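Local coordinates for protein phosphoribosylaminoimidazole-succinocarboxamide synthase (Saccharomyces cerevisiae, PDB 2CNV) that catalyses the ATP-dependent joining of aspartate to 4-carboxy-5-aminoimidazole ribotide, giving SAICAR in de novo purine biosynthesis, at residues Asp37-Tyr42 with Pro51-Leu56; Ile55-Leu60 with Thr237-Arg242; Asp256-Gln261 with Tyr292-Glu297. All blocks are in the same frame, centred on the assembly; numbering follows the deposited sequence.

All three contacts converge on the SAICAR-like ligand SSS, from the side of its succinyl group in interactions 1 and 3 and along its imidazole, sugar and phosphate in interaction 2. Interactions 1 and 2 share I55 and L56 of helix 53-67, and their centres lie about 9 Å apart. Two salt bridges tie the set together: K53 NZ of interaction 1 meets D239 OD2 of interaction 2 at 2.6 Å, and D239 OD1 takes K260 NZ of interaction 3 at 3.0 Å. D239 thus links two lysines from separate contacts. Interaction 3 also packs on interaction 1, where I39 CD1 lies 3.4 Å from Y292 OH.

Interaction 1 of 3, residues Asp37-Tyr42 with Pro51-Leu56; sequences DRISAY and PEKGIL. With SSS (N-{[5-amino-1-(5-O-phosphono-beta-D-arabinofuranosyl)-1H-imidazol-4-yl]carbonyl}-L-aspartic acid), chain D; SO4 (sulfate ion), chain E.
D37 turns its CG away from its own carbonyl carbon (chi1 -67°), which carries the carboxylate to the start of helix 53-67, while K53 stays extended until a final bend (chi4 -72°) brings its ammonium back to the chain at R38. The carboxylate receives two backbone N-H groups of the helix start. G54 N gives a nearly straight bond to D37 OD1, 2.8 Å long with an N-H...O angle of 165°, and E52 N gives a weak one to D37 OD2 at 3.0 Å. An aspartate suits this place: it is short, has two acceptors, and its negative charge would be favoured by the partial positive charge of a helix N-terminus, where E52 is the N-cap residue. R105 adds a salt bridge to OD1, and I3 N a hydrogen bond to OD2. K53 NZ reaches R38 O at 2.9 Å, nearly in line with the carbonyl, and also pairs with D239; its methylene CE packs against I39 CB at 4.1 Å. Further on, the segment lines the pocket of the bound product-like ligand SSS, where Y42 N donates to O68 at 3.2 Å. Strand 40-41 pairs with strand 44-45. I39 touches L263 of helix 261-269 and T288 and Y292 of helix 282-300; K53 also touches Y292, and P51, just before helix 53-67, touches V285 of helix 282-300.

Interaction 2 of 3, residues Ile55-Leu60 with Thr237-Arg242; sequences ILLTKL and TPDSSR. With SSS (N-{[5-amino-1-(5-O-phosphono-beta-D-arabinofuranosyl)-1H-imidazol-4-yl]carbonyl}-L-aspartic acid), chain D.
An ST turn at T237 forms the surface on which L57 and L60 of helix 53-67 rest. T237 OG1 sits between its own backbone N and carbonyl carbon (chi1 70°), and there it accepts D239 N at 3.2 Å and S240 N at 3.3 Å, the second bond making the wider ST motif. Threonine suits the place because its hydroxyl ties the turn together while its methyl, CG2, is left to face the backbone of the helix at L57 O. Across the contact the packing is mainly apolar. L57 points its CD2 at the CD corner of the P238 ring, 3.6 Å away, and L60 joins from one helical turn further on, its CD2 4.0 Å from the same P238 CD. Proline thus offers a compact hydrocarbon surface to two leucines on one side of the helix. The other L57 branch, CD1, crosses the D239 side chain at about a right angle, 3.5 Å from OD2, an oxygen that has its polar partner in K53. Here the backbone passes from the turn into the later part of strand 228-245, in the mixed sheet beside strand 211-223, and S241 OG bonds back to T237 O at 3.0 Å. R242 follows, extended from CG to NE. Its guanidinium meets the SSS phosphate edge-on, with PA in its plane: NH1 donates to O3A and NH2 to O1A, each at 2.9 Å.

Interaction 3 of 3, residues Asp256-Gln261 with Tyr292-Glu297; sequences DSYDKQ and YIEAYE. With SSS (N-{[5-amino-1-(5-O-phosphono-beta-D-arabinofuranosyl)-1H-imidazol-4-yl]carbonyl}-L-aspartic acid), chain D; SO4 (sulfate ion), chain E.
K260 NZ, which lies 3.6 Å from Y292 OH across the contact, is held by two carboxylates: D259 OD2 in a 2.6 Å salt bridge and D239 OD1 in another. The lysine approaches the syn side of OD2, 18° out of the carboxylate plane. D259 and K260 lie in the loop leading to helix 261-269, where S257 OG accepts K260 N at 2.9 Å, an ST motif. With CG between its backbone N and carbonyl carbon (chi1 57°), D259 brings OD2 to 3.2 Å from Y292 OH, ring and carboxylate planes 66° apart; its CB lies 3.8 Å from Y292 CE1. A tyrosine fits here because its long flat ring can span from the helix to the loop and still bring a hydroxyl near the charged pair. Y258 reaches in the reverse direction, from loop to helix. Its CE1 packs on A295 CB at 3.6 Å, a residue small enough to let an aromatic ring come close to the helix backbone, while its hydroxyl oxygen lies 3.5 Å from E294 CG. On the ligand side, the aliphatic part of K260 runs past the succinyl group, CD coming within 3.8 Å of O67 of SSS.

Interaction 1 of 3, residues Asp37-Tyr42 with Pro51-Leu56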
loop_
_atom_site.group_PDB
_atom_site.type_symbol
_atom_site.label_atom_id
_atom_site.label_comp_id
_atom_site.label_asym_id
_atom_site.label_seq_id
_atom_site.Cartn_x
_atom_site.Cartn_y
_atom_site.Cartn_z
ATOM N N ASP A 37 -4.312 -10.897 -7.033
ATOM C CA ASP A 37 -4.702 -11.489 -5.763
ATOM C C ASP A 37 -3.502 -12.154 -5.077
ATOM O O ASP A 37 -3.661 -12.856 -4.075
ATOM C CB ASP A 37 -5.825 -12.519 -5.982
ATOM C CG ASP A 37 -7.117 -11.892 -6.448
ATOM O OD1 ASP A 37 -7.343 -10.690 -6.185
ATOM O OD2 ASP A 37 -7.922 -12.608 -7.072
ATOM N N ARG A 38 -2.309 -11.926 -5.624
ATOM C CA ARG A 38 -1.063 -12.371 -5.009
ATOM C C ARG A 38 -0.921 -11.776 -3.606
ATOM O O ARG A 38 -1.391 -10.664 -3.335
ATOM C CB ARG A 38 0.150 -11.978 -5.878
ATOM C CG ARG A 38 0.180 -12.643 -7.261
ATOM C CD ARG A 38 1.541 -12.511 -7.953
ATOM N NE ARG A 38 1.984 -11.131 -8.209
ATOM C CZ ARG A 38 1.802 -10.460 -9.350
ATOM N NH1 ARG A 38 1.148 -11.007 -10.366
ATOM N NH2 ARG A 38 2.278 -9.224 -9.478
ATOM N N ILE A 39 -0.294 -12.537 -2.713
ATOM C CA ILE A 39 -0.025 -12.076 -1.351
ATOM C C ILE A 39 1.415 -12.431 -0.962
ATOM O O ILE A 39 1.922 -13.483 -1.359
ATOM C CB ILE A 39 -1.039 -12.692 -0.348
ATOM C CG1 ILE A 39 -0.796 -12.184 1.088
ATOM C CG2 ILE A 39 -1.025 -14.231 -0.427
ATOM C CD1 ILE A 39 -1.969 -12.429 2.035
ATOM N N SER A 40 2.064 -11.550 -0.199
ATOM C CA SER A 40 3.431 -11.794 0.262
ATOM C C SER A 40 3.479 -11.913 1.785
ATOM O O SER A 40 2.644 -11.336 2.495
ATOM C CB SER A 40 4.374 -10.680 -0.225
ATOM O OG SER A 40 5.708 -10.899 0.199
ATOM N N ALA A 41 4.439 -12.691 2.278
ATOM C CA ALA A 41 4.704 -12.789 3.712
ATOM C C ALA A 41 6.191 -13.050 3.873
ATOM O O ALA A 41 6.770 -13.811 3.098
ATOM C CB ALA A 41 3.894 -13.900 4.335
ATOM N N TYR A 42 6.821 -12.404 4.850
ATOM C CA TYR A 42 8.270 -12.558 5.044
ATOM C C TYR A 42 9.052 -12.338 3.742
ATOM O O TYR A 42 9.964 -13.100 3.407
ATOM C CB TYR A 42 8.587 -13.932 5.654
ATOM C CG TYR A 42 7.871 -14.194 6.960
ATOM C CD1 TYR A 42 8.276 -13.560 8.136
ATOM C CD2 TYR A 42 6.792 -15.071 7.024
ATOM C CE1 TYR A 42 7.624 -13.791 9.340
ATOM C CE2 TYR A 42 6.132 -15.314 8.227
ATOM C CZ TYR A 42 6.557 -14.671 9.380
ATOM O OH TYR A 42 5.916 -14.900 10.575
ATOM N N PRO A 51 -8.501 -14.956 -3.405
ATOM C CA PRO A 51 -9.508 -14.530 -4.378
ATOM C C PRO A 51 -10.103 -13.170 -4.043
ATOM O O PRO A 51 -10.554 -12.955 -2.912
ATOM C CB PRO A 51 -10.583 -15.624 -4.277
ATOM C CG PRO A 51 -9.821 -16.850 -3.810
ATOM C CD PRO A 51 -8.807 -16.288 -2.844
ATOM N N GLU A 52 -10.068 -12.261 -5.021
ATOM C CA GLU A 52 -10.639 -10.902 -4.905
ATOM C C GLU A 52 -9.906 -9.917 -3.985
ATOM O O GLU A 52 -10.328 -8.769 -3.867
ATOM C CB GLU A 52 -12.135 -10.934 -4.547
ATOM C CG GLU A 52 -13.031 -11.556 -5.637
ATOM C CD GLU A 52 -13.105 -13.062 -5.519
ATOM O OE1 GLU A 52 -13.318 -13.548 -4.388
ATOM O OE2 GLU A 52 -12.951 -13.759 -6.546
ATOM N N LYS A 53 -8.819 -10.354 -3.346
ATOM C CA LYS A 53 -7.926 -9.439 -2.600
ATOM C C LYS A 53 -7.602 -8.160 -3.389
ATOM O O LYS A 53 -7.684 -7.063 -2.844
ATOM C CB LYS A 53 -6.622 -10.157 -2.204
ATOM C CG LYS A 53 -5.520 -9.249 -1.614
ATOM C CD LYS A 53 -4.281 -10.074 -1.221
ATOM C CE LYS A 53 -3.108 -9.194 -0.762
ATOM N NZ LYS A 53 -2.457 -8.433 -1.877
ATOM N N GLY A 54 -7.235 -8.306 -4.663
ATOM C CA GLY A 54 -6.861 -7.153 -5.493
ATOM C C GLY A 54 -8.008 -6.222 -5.851
ATOM O O GLY A 54 -7.798 -5.028 -6.082
ATOM N N ILE A 55 -9.220 -6.772 -5.922
ATOM C CA ILE A 55 -10.421 -5.956 -6.081
ATOM C C ILE A 55 -10.670 -5.170 -4.788
ATOM O O ILE A 55 -10.887 -3.969 -4.826
ATOM C CB ILE A 55 -11.661 -6.801 -6.429
ATOM C CG1 ILE A 55 -11.498 -7.449 -7.809
ATOM C CG2 ILE A 55 -12.936 -5.938 -6.368
ATOM C CD1 ILE A 55 -12.567 -8.514 -8.156
ATOM N N LEU A 56 -10.619 -5.862 -3.648
ATOM C CA LEU A 56 -10.805 -5.224 -2.335
ATOM C C LEU A 56 -9.791 -4.109 -2.072
ATOM O O LEU A 56 -10.156 -3.030 -1.595
ATOM C CB LEU A 56 -10.744 -6.273 -1.208
ATOM C CG LEU A 56 -11.939 -7.239 -1.177
ATOM C CD1 LEU A 56 -11.558 -8.598 -0.566
ATOM C CD2 LEU A 56 -13.123 -6.615 -0.444
HETATM P PA SSS D . 9.639 -1.476 8.069
HETATM O O1A SSS D . 9.492 -2.968 7.990
HETATM O O2A SSS D . 10.941 -0.968 7.501
HETATM O O3A SSS D . 9.253 -0.882 9.392
HETATM O "O5'" SSS D . 8.529 -0.910 7.060
HETATM C "C5'" SSS D . 8.551 0.429 6.570
HETATM C "C4'" SSS D . 7.299 0.669 5.740
HETATM O "O4'" SSS D . 7.170 -0.400 4.804
HETATM C "C1'" SSS D . 5.788 -0.714 4.629
HETATM N N9 SSS D . 5.577 -2.138 4.253
HETATM C C4 SSS D . 6.249 -3.243 4.584
HETATM O O6 SSS D . 7.374 -5.983 4.387
HETATM N N3 SSS D . 7.317 -3.278 5.442
HETATM C C6 SSS D . 6.200 -5.758 4.123
HETATM N N6 SSS D . 5.294 -6.722 3.938
HETATM C C61 SSS D . 5.600 -8.144 4.047
HETATM C C62 SSS D . 6.120 -8.719 2.756
HETATM C C63 SSS D . 4.268 -8.792 4.423
HETATM C C64 SSS D . 4.288 -9.223 5.873
HETATM O O65 SSS D . 6.224 -9.954 2.662
HETATM O O66 SSS D . 6.438 -7.959 1.815
HETATM O O67 SSS D . 3.622 -8.556 6.695
HETATM O O68 SSS D . 4.961 -10.230 6.205
HETATM C C5 SSS D . 5.716 -4.358 3.967
HETATM N N7 SSS D . 4.690 -3.892 3.222
HETATM C C8 SSS D . 4.624 -2.548 3.399
HETATM C "C2'" SSS D . 5.044 -0.229 5.870
HETATM O "O2'" SSS D . 4.608 -1.237 6.775
HETATM C "C3'" SSS D . 6.026 0.667 6.577
HETATM O "O3'" SSS D . 5.385 1.935 6.598
HETATM S S SO4 E . 5.377 -12.749 13.627
HETATM O O1 SO4 E . 4.659 -13.919 14.117
HETATM O O2 SO4 E . 4.412 -11.807 13.077
HETATM O O3 SO4 E . 6.077 -12.108 14.738
HETATM O O4 SO4 E . 6.353 -13.130 12.609
#

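Interaction 2 of 3, residues Ile55-Leu60 with Thr237-Arg242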
loop_
_atom_site.group_PDB
_atom_site.type_symbol
_atom_site.label_atom_id
_atom_site.label_comp_id
_atom_site.label_asym_id
_atom_site.label_seq_id
_atom_site.Cartn_x
_atom_site.Cartn_y
_atom_site.Cartn_z
ATOM N N ILE A 55 -9.220 -6.772 -5.922
ATOM C CA ILE A 55 -10.421 -5.956 -6.081
ATOM C C ILE A 55 -10.670 -5.170 -4.788
ATOM O O ILE A 55 -10.887 -3.969 -4.826
ATOM C CB ILE A 55 -11.661 -6.801 -6.429
ATOM C CG1 ILE A 55 -11.498 -7.449 -7.809
ATOM C CG2 ILE A 55 -12.936 -5.938 -6.368
ATOM C CD1 ILE A 55 -12.567 -8.514 -8.156
ATOM N N LEU A 56 -10.619 -5.862 -3.648
ATOM C CA LEU A 56 -10.805 -5.224 -2.335
ATOM C C LEU A 56 -9.791 -4.109 -2.072
ATOM O O LEU A 56 -10.156 -3.030 -1.595
ATOM C CB LEU A 56 -10.744 -6.273 -1.208
ATOM C CG LEU A 56 -11.939 -7.239 -1.177
ATOM C CD1 LEU A 56 -11.558 -8.598 -0.566
ATOM C CD2 LEU A 56 -13.123 -6.615 -0.444
ATOM N N LEU A 57 -8.523 -4.365 -2.386
ATOM C CA LEU A 57 -7.480 -3.350 -2.164
ATOM C C LEU A 57 -7.522 -2.229 -3.203
ATOM O O LEU A 57 -7.170 -1.085 -2.909
ATOM C CB LEU A 57 -6.084 -3.979 -2.084
ATOM C CG LEU A 57 -5.881 -5.028 -0.971
ATOM C CD1 LEU A 57 -4.401 -5.231 -0.689
ATOM C CD2 LEU A 57 -6.629 -4.691 0.300
ATOM N N THR A 58 -7.968 -2.549 -4.413
ATOM C CA THR A 58 -8.177 -1.502 -5.417
ATOM C C THR A 58 -9.253 -0.548 -4.917
ATOM O O THR A 58 -9.038 0.660 -4.882
ATOM C CB THR A 58 -8.531 -2.074 -6.797
ATOM O OG1 THR A 58 -7.407 -2.816 -7.292
ATOM C CG2 THR A 58 -8.867 -0.947 -7.791
ATOM N N LYS A 59 -10.395 -1.100 -4.517
ATOM C CA LYS A 59 -11.499 -0.298 -4.006
ATOM C C LYS A 59 -11.137 0.481 -2.737
ATOM O O LYS A 59 -11.586 1.620 -2.560
ATOM C CB LYS A 59 -12.739 -1.163 -3.777
ATOM C CG LYS A 59 -13.326 -1.733 -5.056
ATOM C CD LYS A 59 -14.596 -2.519 -4.783
ATOM C CE LYS A 59 -15.387 -2.731 -6.061
ATOM N NZ LYS A 59 -15.890 -1.427 -6.601
ATOM N N LEU A 60 -10.336 -0.124 -1.864
ATOM C CA LEU A 60 -9.870 0.573 -0.649
ATOM C C LEU A 60 -8.983 1.768 -1.001
ATOM O O LEU A 60 -9.120 2.855 -0.422
ATOM C CB LEU A 60 -9.120 -0.376 0.297
ATOM C CG LEU A 60 -8.674 0.223 1.643
ATOM C CD1 LEU A 60 -9.837 0.882 2.435
ATOM C CD2 LEU A 60 -7.960 -0.813 2.499
ATOM N N THR A 237 -3.396 0.759 2.196
ATOM C CA THR A 237 -3.956 -0.603 2.216
ATOM C C THR A 237 -3.120 -1.464 3.172
ATOM O O THR A 237 -2.038 -1.045 3.583
ATOM C CB THR A 237 -3.903 -1.243 0.815
ATOM O OG1 THR A 237 -2.542 -1.531 0.488
ATOM C CG2 THR A 237 -4.495 -0.315 -0.235
ATOM N N PRO A 238 -3.606 -2.677 3.528
ATOM C CA PRO A 238 -2.789 -3.533 4.390
ATOM C C PRO A 238 -1.499 -4.020 3.725
ATOM O O PRO A 238 -0.631 -4.556 4.414
ATOM C CB PRO A 238 -3.705 -4.732 4.686
ATOM C CG PRO A 238 -5.056 -4.329 4.277
ATOM C CD PRO A 238 -4.896 -3.312 3.200
ATOM N N ASP A 239 -1.368 -3.834 2.412
ATOM C CA ASP A 239 -0.104 -4.139 1.736
ATOM C C ASP A 239 0.910 -3.000 1.851
ATOM O O ASP A 239 2.103 -3.256 1.938
ATOM C CB ASP A 239 -0.308 -4.505 0.253
ATOM C CG ASP A 239 -0.785 -5.941 0.050
ATOM O OD1 ASP A 239 -0.830 -6.722 1.019
ATOM O OD2 ASP A 239 -1.103 -6.291 -1.105
ATOM N N SER A 240 0.440 -1.754 1.823
ATOM C CA SER A 240 1.326 -0.583 1.896
ATOM C C SER A 240 1.556 -0.060 3.324
ATOM O O SER A 240 2.366 0.856 3.537
ATOM C CB SER A 240 0.780 0.548 1.011
ATOM O OG SER A 240 -0.405 1.083 1.569
ATOM N N SER A 241 0.855 -0.647 4.292
ATOM C CA SER A 241 0.802 -0.124 5.665
ATOM C C SER A 241 0.741 -1.282 6.646
ATOM O O SER A 241 0.500 -2.421 6.239
ATOM C CB SER A 241 -0.458 0.724 5.857
ATOM O OG SER A 241 -0.815 1.415 4.668
ATOM N N ARG A 242 0.961 -0.982 7.927
ATOM C CA ARG A 242 0.722 -1.925 9.012
ATOM C C ARG A 242 -0.622 -1.670 9.672
ATOM O O ARG A 242 -0.819 -0.644 10.325
ATOM C CB ARG A 242 1.833 -1.847 10.061
ATOM C CG ARG A 242 3.033 -2.692 9.727
ATOM C CD ARG A 242 4.039 -2.701 10.874
ATOM N NE ARG A 242 5.207 -3.489 10.510
ATOM C CZ ARG A 242 6.344 -3.000 10.022
ATOM N NH1 ARG A 242 6.513 -1.691 9.839
ATOM N NH2 ARG A 242 7.325 -3.837 9.709
HETATM P PA SSS D . 9.639 -1.476 8.069
HETATM O O1A SSS D . 9.492 -2.968 7.990
HETATM O O2A SSS D . 10.941 -0.968 7.501
HETATM O O3A SSS D . 9.253 -0.882 9.392
HETATM O "O5'" SSS D . 8.529 -0.910 7.060
HETATM C "C5'" SSS D . 8.551 0.429 6.570
HETATM C "C4'" SSS D . 7.299 0.669 5.740
HETATM O "O4'" SSS D . 7.170 -0.400 4.804
HETATM C "C1'" SSS D . 5.788 -0.714 4.629
HETATM N N9 SSS D . 5.577 -2.138 4.253
HETATM C C4 SSS D . 6.249 -3.243 4.584
HETATM O O6 SSS D . 7.374 -5.983 4.387
HETATM N N3 SSS D . 7.317 -3.278 5.442
HETATM C C6 SSS D . 6.200 -5.758 4.123
HETATM N N6 SSS D . 5.294 -6.722 3.938
HETATM C C61 SSS D . 5.600 -8.144 4.047
HETATM C C62 SSS D . 6.120 -8.719 2.756
HETATM C C63 SSS D . 4.268 -8.792 4.423
HETATM C C64 SSS D . 4.288 -9.223 5.873
HETATM O O65 SSS D . 6.224 -9.954 2.662
HETATM O O66 SSS D . 6.438 -7.959 1.815
HETATM O O67 SSS D . 3.622 -8.556 6.695
HETATM O O68 SSS D . 4.961 -10.230 6.205
HETATM C C5 SSS D . 5.716 -4.358 3.967
HETATM N N7 SSS D . 4.690 -3.892 3.222
HETATM C C8 SSS D . 4.624 -2.548 3.399
HETATM C "C2'" SSS D . 5.044 -0.229 5.870
HETATM O "O2'" SSS D . 4.608 -1.237 6.775
HETATM C "C3'" SSS D . 6.026 0.667 6.577
HETATM O "O3'" SSS D . 5.385 1.935 6.598
#

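Interaction 3 of 3, residues Asp256-Gln261 with Tyr292-Glu297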
loop_
_atom_site.group_PDB
_atom_site.type_symbol
_atom_site.label_atom_id
_atom_site.label_comp_id
_atom_site.label_asym_id
_atom_site.label_seq_id
_atom_site.Cartn_x
_atom_site.Cartn_y
_atom_site.Cartn_z
ATOM N N ASP A 256 -0.523 -8.279 16.490
ATOM C CA ASP A 256 -0.838 -9.164 15.376
ATOM C C ASP A 256 -1.026 -8.327 14.114
ATOM O O ASP A 256 -1.534 -7.210 14.185
ATOM C CB ASP A 256 -2.113 -9.954 15.649
ATOM C CG ASP A 256 -1.915 -11.053 16.664
ATOM O OD1 ASP A 256 -0.757 -11.362 17.015
ATOM O OD2 ASP A 256 -2.931 -11.616 17.110
ATOM N N SER A 257 -0.596 -8.857 12.974
ATOM C CA SER A 257 -0.942 -8.268 11.689
ATOM C C SER A 257 -2.426 -8.506 11.452
ATOM O O SER A 257 -2.892 -9.650 11.456
ATOM C CB SER A 257 -0.122 -8.888 10.554
ATOM O OG SER A 257 -0.707 -8.591 9.290
ATOM N N TYR A 258 -3.164 -7.417 11.258
ATOM C CA TYR A 258 -4.610 -7.481 11.076
ATOM C C TYR A 258 -4.970 -8.431 9.946
ATOM O O TYR A 258 -5.887 -9.237 10.084
ATOM C CB TYR A 258 -5.164 -6.084 10.793
ATOM C CG TYR A 258 -6.672 -5.982 10.698
ATOM C CD1 TYR A 258 -7.346 -6.276 9.509
ATOM C CD2 TYR A 258 -7.423 -5.551 11.791
ATOM C CE1 TYR A 258 -8.740 -6.168 9.426
ATOM C CE2 TYR A 258 -8.802 -5.427 11.717
ATOM C CZ TYR A 258 -9.455 -5.732 10.534
ATOM O OH TYR A 258 -10.822 -5.605 10.479
ATOM N N ASP A 259 -4.233 -8.341 8.840
ATOM C CA ASP A 259 -4.551 -9.111 7.636
ATOM C C ASP A 259 -3.731 -10.389 7.462
ATOM O O ASP A 259 -4.233 -11.362 6.901
ATOM C CB ASP A 259 -4.415 -8.240 6.382
ATOM C CG ASP A 259 -3.026 -7.620 6.237
ATOM O OD1 ASP A 259 -2.509 -7.058 7.224
ATOM O OD2 ASP A 259 -2.458 -7.682 5.123
ATOM N N LYS A 260 -2.482 -10.383 7.930
ATOM C CA LYS A 260 -1.565 -11.478 7.620
ATOM C C LYS A 260 -1.204 -12.434 8.753
ATOM O O LYS A 260 -0.437 -13.368 8.523
ATOM C CB LYS A 260 -0.300 -10.943 6.936
ATOM C CG LYS A 260 -0.599 -10.368 5.565
ATOM C CD LYS A 260 0.657 -10.034 4.775
ATOM C CE LYS A 260 0.291 -9.332 3.469
ATOM N NZ LYS A 260 -0.257 -7.955 3.715
ATOM N N GLN A 261 -1.745 -12.232 9.956
ATOM C CA GLN A 261 -1.279 -13.031 11.097
ATOM C C GLN A 261 -1.618 -14.514 10.982
ATOM O O GLN A 261 -0.802 -15.369 11.346
ATOM C CB GLN A 261 -1.755 -12.480 12.447
ATOM C CG GLN A 261 -0.895 -12.976 13.626
ATOM C CD GLN A 261 0.555 -12.536 13.508
ATOM O OE1 GLN A 261 0.845 -11.342 13.362
ATOM N NE2 GLN A 261 1.480 -13.498 13.570
ATOM N N TYR A 292 -9.528 -9.427 4.748
ATOM C CA TYR A 292 -9.537 -8.314 3.784
ATOM C C TYR A 292 -10.926 -7.708 3.592
ATOM O O TYR A 292 -11.071 -6.492 3.546
ATOM C CB TYR A 292 -8.974 -8.758 2.423
ATOM C CG TYR A 292 -7.474 -8.917 2.442
ATOM C CD1 TYR A 292 -6.641 -7.823 2.689
ATOM C CD2 TYR A 292 -6.884 -10.162 2.240
ATOM C CE1 TYR A 292 -5.252 -7.966 2.722
ATOM C CE2 TYR A 292 -5.493 -10.311 2.269
ATOM C CZ TYR A 292 -4.690 -9.213 2.521
ATOM O OH TYR A 292 -3.319 -9.366 2.556
ATOM N N ILE A 293 -11.939 -8.560 3.456
ATOM C CA ILE A 293 -13.339 -8.086 3.358
ATOM C C ILE A 293 -13.693 -7.247 4.594
ATOM O O ILE A 293 -14.221 -6.151 4.471
ATOM C CB ILE A 293 -14.338 -9.272 3.173
ATOM C CG1 ILE A 293 -14.145 -9.927 1.802
ATOM C CG2 ILE A 293 -15.805 -8.811 3.353
ATOM C CD1 ILE A 293 -14.760 -11.344 1.667
ATOM N N GLU A 294 -13.364 -7.755 5.781
ATOM C CA GLU A 294 -13.676 -7.051 7.034
ATOM C C GLU A 294 -12.984 -5.681 7.125
ATOM O O GLU A 294 -13.602 -4.694 7.542
ATOM C CB GLU A 294 -13.337 -7.950 8.237
ATOM C CG GLU A 294 -13.706 -7.411 9.625
ATOM C CD GLU A 294 -15.202 -7.201 9.854
ATOM O OE1 GLU A 294 -16.039 -7.738 9.094
ATOM O OE2 GLU A 294 -15.540 -6.494 10.826
ATOM N N ALA A 295 -11.708 -5.619 6.734
ATOM C CA ALA A 295 -10.960 -4.339 6.714
ATOM C C ALA A 295 -11.603 -3.356 5.734
ATOM O O ALA A 295 -11.780 -2.179 6.040
ATOM C CB ALA A 295 -9.509 -4.574 6.332
ATOM N N TYR A 296 -11.936 -3.857 4.549
ATOM C CA TYR A 296 -12.594 -3.053 3.519
ATOM C C TYR A 296 -13.929 -2.491 4.022
ATOM O O TYR A 296 -14.196 -1.301 3.903
ATOM C CB TYR A 296 -12.819 -3.895 2.252
ATOM C CG TYR A 296 -13.702 -3.192 1.249
ATOM C CD1 TYR A 296 -13.193 -2.173 0.449
ATOM C CD2 TYR A 296 -15.050 -3.517 1.134
ATOM C CE1 TYR A 296 -13.999 -1.506 -0.457
ATOM C CE2 TYR A 296 -15.872 -2.846 0.232
ATOM C CZ TYR A 296 -15.334 -1.843 -0.557
ATOM O OH TYR A 296 -16.126 -1.173 -1.462
ATOM N N GLU A 297 -14.767 -3.359 4.580
ATOM C CA GLU A 297 -16.078 -2.932 5.081
ATOM C C GLU A 297 -15.986 -1.968 6.257
ATOM O O GLU A 297 -16.750 -0.997 6.338
ATOM C CB GLU A 297 -16.922 -4.139 5.460
ATOM C CG GLU A 297 -17.285 -4.983 4.258
ATOM C CD GLU A 297 -18.358 -5.998 4.549
ATOM O OE1 GLU A 297 -18.557 -6.348 5.730
ATOM O OE2 GLU A 297 -18.999 -6.457 3.584
HETATM P PA SSS D . 9.639 -1.476 8.069
HETATM O O1A SSS D . 9.492 -2.968 7.990
HETATM O O2A SSS D . 10.941 -0.968 7.501
HETATM O O3A SSS D . 9.253 -0.882 9.392
HETATM O "O5'" SSS D . 8.529 -0.910 7.060
HETATM C "C5'" SSS D . 8.551 0.429 6.570
HETATM C "C4'" SSS D . 7.299 0.669 5.740
HETATM O "O4'" SSS D . 7.170 -0.400 4.804
HETATM C "C1'" SSS D . 5.788 -0.714 4.629
HETATM N N9 SSS D . 5.577 -2.138 4.253
HETATM C C4 SSS D . 6.249 -3.243 4.584
HETATM O O6 SSS D . 7.374 -5.983 4.387
HETATM N N3 SSS D . 7.317 -3.278 5.442
HETATM C C6 SSS D . 6.200 -5.758 4.123
HETATM N N6 SSS D . 5.294 -6.722 3.938
HETATM C C61 SSS D . 5.600 -8.144 4.047
HETATM C C62 SSS D . 6.120 -8.719 2.756
HETATM C C63 SSS D . 4.268 -8.792 4.423
HETATM C C64 SSS D . 4.288 -9.223 5.873
HETATM O O65 SSS D . 6.224 -9.954 2.662
HETATM O O66 SSS D . 6.438 -7.959 1.815
HETATM O O67 SSS D . 3.622 -8.556 6.695
HETATM O O68 SSS D . 4.961 -10.230 6.205
HETATM C C5 SSS D . 5.716 -4.358 3.967
HETATM N N7 SSS D . 4.690 -3.892 3.222
HETATM C C8 SSS D . 4.624 -2.548 3.399
HETATM C "C2'" SSS D . 5.044 -0.229 5.870
HETATM O "O2'" SSS D . 4.608 -1.237 6.775
HETATM C "C3'" SSS D . 6.026 0.667 6.577
HETATM O "O3'" SSS D . 5.385 1.935 6.598
HETATM S S SO4 E . 5.377 -12.749 13.627
HETATM O O1 SO4 E . 4.659 -13.919 14.117
HETATM O O2 SO4 E . 4.412 -11.807 13.077
HETATM O O3 SO4 E . 6.077 -12.108 14.738
HETATM O O4 SO4 E . 6.353 -13.130 12.609
#